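Local coordinates for MccB protein (Escherichia coli, PDB 6OM4) that uses ATP to attach AMP through a phosphoramidate link to a formylated heptapeptide precursor in the biosynthesis of the antibiotic microcin C7, at residues G23-Y28 with E74-I79. Residues are numbered along the deposited sequence; the frame is centred on the assembly and turned at random.
Sequences GGKEQY and ENFFII
The CA atoms of the two segments come closest at Lys25 and Asn75, 6.1 Å apart, where Lys25 sits in a type I beta turn from Gly23 to Glu26, closed by the bond from Glu26 N to Gly23 O, beside the chain leaving helix 62-74. The Lys25 side chain passes across this exit: its CD lies 3.4 Å from Asn75 O, and its CE meets the edge of the Phe76 ring near the ring plane, 3.8 Å from CD2. A bend at the last torsion (chi4 77°) then turns NZ aside; the amine makes a weak hydrogen bond to Ser101 O, and the lysine a cation-pi contact with Tyr102. Phe76, with positive phi, ends the helix in a Schellman motif. Strand 78-80, which follows, is an outer strand of one small antiparallel sheet of the N-terminal region, and strand 27-29, which Gln27 begins, of another; the contact bridges the chain just ahead of the first and the start of the second. Gln27 folds back at chi2 (-65°), and its NE2 donates to Lys25 O at 3.2 Å from above the carbonyl plane. The same nitrogen lies 3.2 Å from Asn75 OD1, the two amide planes 30° apart, while Asn75 ND2 is held by Phe71 O. Asn75 CB sits over the centre of the Phe77 ring, 3.4 Å above its plane, and Phe77 CZ comes within 3.4 Å of Lys25 O.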
ATOM      1  N   GLY A  23     -12.736   0.829 -13.335  1.00 14.79           N
ATOM      2  CA  GLY A  23     -11.597   0.214 -12.618  1.00 15.57           C
ATOM      3  C   GLY A  23     -11.407  -1.237 -13.030  1.00 15.30           C
ATOM      4  O   GLY A  23     -11.829  -1.604 -14.119  1.00 14.73           O
ATOM      5  N   GLY A  24     -10.733  -2.024 -12.179  1.00 15.41           N
ATOM      6  CA  GLY A  24     -10.388  -3.441 -12.426  1.00 15.77           C
ATOM      7  C   GLY A  24     -11.586  -4.302 -12.810  1.00 17.01           C
ATOM      8  O   GLY A  24     -11.439  -5.235 -13.624  1.00 16.26           O
ATOM      9  N   LYS A  25     -12.768  -3.963 -12.277  1.00 16.68           N
ATOM     10  CA  LYS A  25     -14.001  -4.768 -12.506  1.00 17.07           C
ATOM     11  C   LYS A  25     -14.878  -4.208 -13.640  1.00 16.25           C
ATOM     12  O   LYS A  25     -15.971  -4.714 -13.888  1.00 16.02           O
ATOM     13  CB  LYS A  25     -14.787  -4.869 -11.200  1.00 21.10           C
ATOM     14  CG  LYS A  25     -14.112  -5.805 -10.210  1.00 23.78           C
ATOM     15  CD  LYS A  25     -14.724  -5.757  -8.858  1.00 24.40           C
ATOM     16  CE  LYS A  25     -13.780  -6.166  -7.762  1.00 27.86           C
ATOM     17  NZ  LYS A  25     -12.838  -5.068  -7.452  1.00 25.77           N
ATOM     18  N   GLU A  26     -14.385  -3.209 -14.370  1.00 15.65           N
ATOM     19  CA  GLU A  26     -15.151  -2.692 -15.520  1.00 15.72           C
ATOM     20  C   GLU A  26     -15.456  -3.837 -16.487  1.00 16.48           C
ATOM     21  O   GLU A  26     -14.594  -4.651 -16.775  1.00 16.07           O
ATOM     22  CB  GLU A  26     -14.336  -1.592 -16.211  1.00 15.77           C
ATOM     23  CG  GLU A  26     -14.892  -1.122 -17.549  1.00 15.79           C
ATOM     24  CD  GLU A  26     -13.828  -0.518 -18.461  1.00 16.67           C
ATOM     25  OE1 GLU A  26     -13.787   0.719 -18.489  1.00 18.08           O
ATOM     26  OE2 GLU A  26     -13.033  -1.289 -19.083  1.00 16.09           O
ATOM     27  N   GLN A  27     -16.708  -3.925 -16.923  1.00 17.13           N
ATOM     28  CA  GLN A  27     -17.130  -4.962 -17.862  1.00 17.04           C
ATOM     29  C   GLN A  27     -17.595  -4.352 -19.178  1.00 16.38           C
ATOM     30  O   GLN A  27     -18.449  -3.453 -19.205  1.00 15.60           O
ATOM     31  CB  GLN A  27     -18.306  -5.712 -17.271  1.00 17.22           C
ATOM     32  CG  GLN A  27     -17.975  -6.393 -15.958  1.00 18.15           C
ATOM     33  CD  GLN A  27     -16.950  -7.474 -16.180  1.00 21.41           C
ATOM     34  OE1 GLN A  27     -17.021  -8.217 -17.163  1.00 24.47           O
ATOM     35  NE2 GLN A  27     -15.992  -7.569 -15.268  1.00 23.34           N
ATOM     36  N   TYR A  28     -17.054  -4.880 -20.281  1.00 16.93           N
ATOM     37  CA  TYR A  28     -17.576  -4.602 -21.581  1.00 17.46           C
ATOM     38  C   TYR A  28     -18.618  -5.672 -21.906  1.00 18.08           C
ATOM     39  O   TYR A  28     -18.299  -6.882 -21.902  1.00 19.24           O
ATOM     40  CB  TYR A  28     -16.461  -4.556 -22.633  1.00 17.64           C
ATOM     41  CG  TYR A  28     -16.936  -4.396 -24.058  1.00 20.25           C
ATOM     42  CD1 TYR A  28     -17.654  -3.286 -24.469  1.00 21.27           C
ATOM     43  CD2 TYR A  28     -16.655  -5.362 -25.021  1.00 25.65           C
ATOM     44  CE1 TYR A  28     -18.110  -3.136 -25.772  1.00 21.14           C
ATOM     45  CE2 TYR A  28     -17.092  -5.222 -26.332  1.00 26.62           C
ATOM     46  CZ  TYR A  28     -17.815  -4.106 -26.709  1.00 26.76           C
ATOM     47  OH  TYR A  28     -18.235  -3.953 -28.006  1.00 30.68           O
ATOM     48  N   GLU A  74     -21.716 -10.069  -8.776  1.00 18.01           N
ATOM     49  CA  GLU A  74     -20.399 -10.722  -8.805  1.00 18.95           C
ATOM     50  C   GLU A  74     -19.291  -9.688  -9.045  1.00 17.48           C
ATOM     51  O   GLU A  74     -18.126  -9.980  -8.798  1.00 18.88           O
ATOM     52  CB  GLU A  74     -20.401 -11.857  -9.830  1.00 19.56           C
ATOM     53  CG  GLU A  74     -20.315 -11.380 -11.268  1.00 21.19           C
ATOM     54  CD  GLU A  74     -20.511 -12.467 -12.315  1.00 25.08           C
ATOM     55  OE1 GLU A  74     -20.686 -13.640 -11.927  1.00 24.22           O
ATOM     56  OE2 GLU A  74     -20.537 -12.120 -13.541  1.00 29.21           O
ATOM     57  N   ASN A  75     -19.661  -8.496  -9.516  1.00 16.66           N
ATOM     58  CA  ASN A  75     -18.713  -7.389  -9.668  1.00 14.77           C
ATOM     59  C   ASN A  75     -18.791  -6.387  -8.494  1.00 15.31           C
ATOM     60  O   ASN A  75     -18.117  -5.368  -8.542  1.00 15.48           O
ATOM     61  CB  ASN A  75     -18.938  -6.717 -11.017  1.00 16.16           C
ATOM     62  CG  ASN A  75     -18.535  -7.622 -12.162  1.00 17.38           C
ATOM     63  OD1 ASN A  75     -17.352  -7.886 -12.356  1.00 19.87           O
ATOM     64  ND2 ASN A  75     -19.503  -8.092 -12.909  1.00 16.47           N
ATOM     65  N   PHE A  76     -19.613  -6.662  -7.471  1.00 13.96           N
ATOM     66  CA  PHE A  76     -19.846  -5.735  -6.326  1.00 15.10           C
ATOM     67  C   PHE A  76     -20.398  -4.384  -6.793  1.00 14.52           C
ATOM     68  O   PHE A  76     -20.277  -3.367  -6.080  1.00 14.18           O
ATOM     69  CB  PHE A  76     -18.594  -5.617  -5.440  1.00 17.48           C
ATOM     70  CG  PHE A  76     -17.979  -6.961  -5.178  1.00 18.85           C
ATOM     71  CD1 PHE A  76     -18.706  -7.928  -4.508  1.00 21.40           C
ATOM     72  CD2 PHE A  76     -16.738  -7.267  -5.659  1.00 20.73           C
ATOM     73  CE1 PHE A  76     -18.178  -9.190  -4.316  1.00 24.39           C
ATOM     74  CE2 PHE A  76     -16.181  -8.512  -5.415  1.00 25.11           C
ATOM     75  CZ  PHE A  76     -16.926  -9.479  -4.778  1.00 23.71           C
ATOM     76  N   PHE A  77     -21.147  -4.380  -7.913  1.00 13.99           N
ATOM     77  CA  PHE A  77     -21.841  -3.180  -8.374  1.00 13.15           C
ATOM     78  C   PHE A  77     -23.108  -2.940  -7.549  1.00 13.24           C
ATOM     79  O   PHE A  77     -23.502  -1.795  -7.298  1.00 13.72           O
ATOM     80  CB  PHE A  77     -22.143  -3.287  -9.858  1.00 13.37           C
ATOM     81  CG  PHE A  77     -20.938  -3.377 -10.763  1.00 13.69           C
ATOM     82  CD1 PHE A  77     -19.708  -2.859 -10.400  1.00 14.47           C
ATOM     83  CD2 PHE A  77     -21.088  -3.901 -12.032  1.00 13.88           C
ATOM     84  CE1 PHE A  77     -18.637  -2.897 -11.279  1.00 15.56           C
ATOM     85  CE2 PHE A  77     -20.014  -3.941 -12.910  1.00 14.90           C
ATOM     86  CZ  PHE A  77     -18.793  -3.433 -12.537  1.00 14.10           C
ATOM     87  N   ILE A  78     -23.751  -4.033  -7.153  1.00 14.20           N
ATOM     88  CA  ILE A  78     -24.768  -3.954  -6.100  1.00 15.57           C
ATOM     89  C   ILE A  78     -24.200  -4.645  -4.862  1.00 13.60           C
ATOM     90  O   ILE A  78     -23.491  -5.672  -4.972  1.00 15.49           O
ATOM     91  CB  ILE A  78     -26.147  -4.505  -6.529  1.00 18.37           C
ATOM     92  CG1 ILE A  78     -26.108  -5.973  -6.905  1.00 22.07           C
ATOM     93  CG2 ILE A  78     -26.781  -3.657  -7.638  1.00 17.17           C
ATOM     94  CD1 ILE A  78     -27.484  -6.555  -7.089  1.00 26.39           C
ATOM     95  N   ILE A  79     -24.466  -4.039  -3.697  1.00 13.00           N
ATOM     96  CA  ILE A  79     -23.916  -4.495  -2.441  1.00 13.73           C
ATOM     97  C   ILE A  79     -25.033  -4.550  -1.418  1.00 13.69           C
ATOM     98  O   ILE A  79     -26.085  -3.924  -1.597  1.00 13.38           O
ATOM     99  CB  ILE A  79     -22.776  -3.587  -1.943  1.00 15.12           C
ATOM    100  CG1 ILE A  79     -23.270  -2.159  -1.739  1.00 15.75           C
ATOM    101  CG2 ILE A  79     -21.582  -3.695  -2.892  1.00 15.82           C
ATOM    102  CD1 ILE A  79     -22.229  -1.225  -1.201  1.00 17.45           C
TER